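Local structure of N-terminal acetyltransferase-like protein (Chaetomium thermophilum, 5NNP) at residues E395-A400 against H411-R416. The protein probably serves as the TPR-built auxiliary subunit of an N-terminal acetyltransferase of the NatA type, supporting transfer of acetyl groups to protein N-termini. Residues are numbered along the deposited sequence; the frame is centred on the assembly and turned at random.
Sequences EYVEKA and HMTKAR. With PO4 (phosphate ion), chain U.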
loop_
_atom_site.group_PDB
_atom_site.type_symbol
_atom_site.label_atom_id
_atom_site.label_comp_id
_atom_site.label_asym_id
_atom_site.label_seq_id
_atom_site.Cartn_x
_atom_site.Cartn_y
_atom_site.Cartn_z
ATOM N N GLU A 395 -26.584 18.800 21.864
ATOM C CA GLU A 395 -28.023 19.021 21.775
ATOM C C GLU A 395 -28.598 18.374 20.528
ATOM O O GLU A 395 -29.614 17.683 20.605
ATOM C CB GLU A 395 -28.361 20.508 21.766
ATOM C CG GLU A 395 -27.810 21.271 22.933
ATOM C CD GLU A 395 -27.874 22.770 22.710
ATOM O OE1 GLU A 395 -28.275 23.188 21.601
ATOM O OE2 GLU A 395 -27.522 23.526 23.641
ATOM N N TYR A 396 -27.951 18.606 19.385
ATOM C CA TYR A 396 -28.436 18.083 18.113
ATOM C C TYR A 396 -28.410 16.556 18.058
ATOM O O TYR A 396 -29.337 15.939 17.528
ATOM C CB TYR A 396 -27.626 18.641 16.946
ATOM C CG TYR A 396 -27.979 20.056 16.554
ATOM C CD1 TYR A 396 -29.232 20.369 16.050
ATOM C CD2 TYR A 396 -27.051 21.072 16.664
ATOM C CE1 TYR A 396 -29.551 21.671 15.681
ATOM C CE2 TYR A 396 -27.359 22.363 16.306
ATOM C CZ TYR A 396 -28.605 22.660 15.814
ATOM O OH TYR A 396 -28.895 23.951 15.448
ATOM N N VAL A 397 -27.360 15.943 18.595
ATOM C CA VAL A 397 -27.289 14.490 18.554
ATOM C C VAL A 397 -28.341 13.883 19.478
ATOM O O VAL A 397 -28.922 12.848 19.160
ATOM C CB VAL A 397 -25.891 13.955 18.930
ATOM C CG1 VAL A 397 -25.881 12.442 18.997
ATOM C CG2 VAL A 397 -24.868 14.421 17.917
ATOM N N GLU A 398 -28.588 14.524 20.613
ATOM C CA GLU A 398 -29.603 14.041 21.543
ATOM C C GLU A 398 -31.014 14.110 20.948
ATOM O O GLU A 398 -31.841 13.223 21.193
ATOM C CB GLU A 398 -29.564 14.831 22.863
ATOM C CG GLU A 398 -28.477 14.390 23.836
ATOM C CD GLU A 398 -28.596 12.922 24.254
ATOM O OE1 GLU A 398 -27.647 12.412 24.877
ATOM O OE2 GLU A 398 -29.633 12.274 23.974
ATOM N N LYS A 399 -31.289 15.160 20.180
ATOM C CA LYS A 399 -32.581 15.289 19.526
ATOM C C LYS A 399 -32.733 14.213 18.468
ATOM O O LYS A 399 -33.815 13.669 18.276
ATOM C CB LYS A 399 -32.750 16.674 18.902
ATOM C CG LYS A 399 -33.019 17.782 19.909
ATOM C CD LYS A 399 -33.707 18.954 19.256
ATOM C CE LYS A 399 -33.806 20.156 20.185
ATOM N NZ LYS A 399 -32.551 20.955 20.172
ATOM N N ALA A 400 -31.630 13.907 17.793
ATOM C CA ALA A 400 -31.586 12.840 16.807
ATOM C C ALA A 400 -31.841 11.473 17.455
ATOM O O ALA A 400 -32.647 10.678 16.965
ATOM C CB ALA A 400 -30.249 12.859 16.094
ATOM N N HIS A 411 -25.326 7.363 17.972
ATOM C CA HIS A 411 -24.570 7.168 19.210
ATOM C C HIS A 411 -23.057 7.273 18.982
ATOM O O HIS A 411 -22.322 7.709 19.868
ATOM C CB HIS A 411 -24.917 5.821 19.851
ATOM C CG HIS A 411 -26.324 5.740 20.351
ATOM N ND1 HIS A 411 -26.697 6.186 21.601
ATOM C CD2 HIS A 411 -27.456 5.284 19.762
ATOM C CE1 HIS A 411 -27.996 6.001 21.765
ATOM N NE2 HIS A 411 -28.478 5.453 20.665
ATOM N N MET A 412 -22.607 6.884 17.793
ATOM C CA MET A 412 -21.193 6.931 17.445
ATOM C C MET A 412 -20.687 8.362 17.487
ATOM O O MET A 412 -19.640 8.649 18.063
ATOM C CB MET A 412 -20.961 6.337 16.062
ATOM C CG MET A 412 -19.538 6.418 15.627
ATOM S SD MET A 412 -19.193 5.598 14.049
ATOM C CE MET A 412 -20.450 6.290 12.978
ATOM N N THR A 413 -21.451 9.260 16.873
ATOM C CA THR A 413 -21.123 10.678 16.867
ATOM C C THR A 413 -21.148 11.250 18.285
ATOM O O THR A 413 -20.306 12.079 18.649
ATOM C CB THR A 413 -22.094 11.468 15.970
ATOM O OG1 THR A 413 -21.748 11.252 14.599
ATOM C CG2 THR A 413 -22.006 12.959 16.258
ATOM N N LYS A 414 -22.116 10.802 19.079
ATOM C CA LYS A 414 -22.239 11.257 20.452
ATOM C C LYS A 414 -20.971 10.988 21.249
ATOM O O LYS A 414 -20.432 11.883 21.911
ATOM C CB LYS A 414 -23.417 10.578 21.127
ATOM C CG LYS A 414 -23.706 11.131 22.496
ATOM C CD LYS A 414 -25.006 10.617 23.006
ATOM C CE LYS A 414 -24.851 10.141 24.415
ATOM N NZ LYS A 414 -26.191 10.029 25.031
ATOM N N ALA A 415 -20.513 9.740 21.187
ATOM C CA ALA A 415 -19.245 9.341 21.789
ATOM C C ALA A 415 -18.085 10.239 21.352
ATOM O O ALA A 415 -17.196 10.543 22.147
ATOM C CB ALA A 415 -18.931 7.866 21.443
ATOM N N ARG A 416 -18.088 10.645 20.090
ATOM C CA ARG A 416 -16.985 11.427 19.539
ATOM C C ARG A 416 -16.981 12.833 20.127
ATOM O O ARG A 416 -15.929 13.453 20.286
ATOM C CB ARG A 416 -17.072 11.483 18.011
ATOM C CG ARG A 416 -15.920 12.211 17.346
ATOM C CD ARG A 416 -16.026 12.159 15.825
ATOM N NE ARG A 416 -15.722 10.832 15.288
ATOM C CZ ARG A 416 -16.634 9.942 14.905
ATOM N NH1 ARG A 416 -17.930 10.226 14.990
ATOM N NH2 ARG A 416 -16.249 8.762 14.425
HETATM P P PO4 U . -12.500 8.860 15.482
HETATM O O1 PO4 U . -13.254 8.950 16.784
HETATM O O2 PO4 U . -11.566 10.048 15.392
HETATM O O3 PO4 U . -11.684 7.586 15.425
HETATM O O4 PO4 U . -13.490 8.866 14.341
#
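Val397 and Lys414 face each other where helices 390-403 and 408-421 run nearly antiparallel, their local axes 156° apart and 9.7 Å at closest approach. Val397 sends its two methyls to different neighbours: CG1 rests on Lys414 CB at 3.8 Å, while CG2 meets Thr413 CG2 at 3.6 Å. Thr413 has its methyl anti to the backbone N, which turns CG2 to the valine and leaves OG1 beside that N. The hydroxyl is hydrogen-bonded to Tyr376 OH on helix 369-381, whose Ala379 also touches Val397.

Beside this apolar contact a charge pair forms. The Glu398 chain bends at chi2, and its OE1 accepts an N-H from Lys414 NZ at 2.8 Å in a salt bridge; the position of the ammonium is doubtful, so that length should not be pressed.

Around the far side of helix 408-421, Arg416 holds a phosphate ion, probably from the crystallisation liquor. One oxygen takes both bonds at the guanidinium edge: NE reaches O4 at 3.1 Å and NH2 reaches it at 2.8 Å, the latter straighter (N-H...O 157° against 139°). Lys450 NZ on helix 442-454 also binds the ion. A leucine in place of Arg416 would probably leave the phosphate without its two-pronged donor, dependent on Lys450 among the partners described.

Helix 390-403, in a predicted TPR, thus meets the next helix, 408-421, mainly through methyl packing, while the polar groups pair at the borders: Thr413 OG1 with Tyr376 of helix 369-381, Lys414 with Glu398. Apolar packing more than hydrogen bonding therefore makes up this seam.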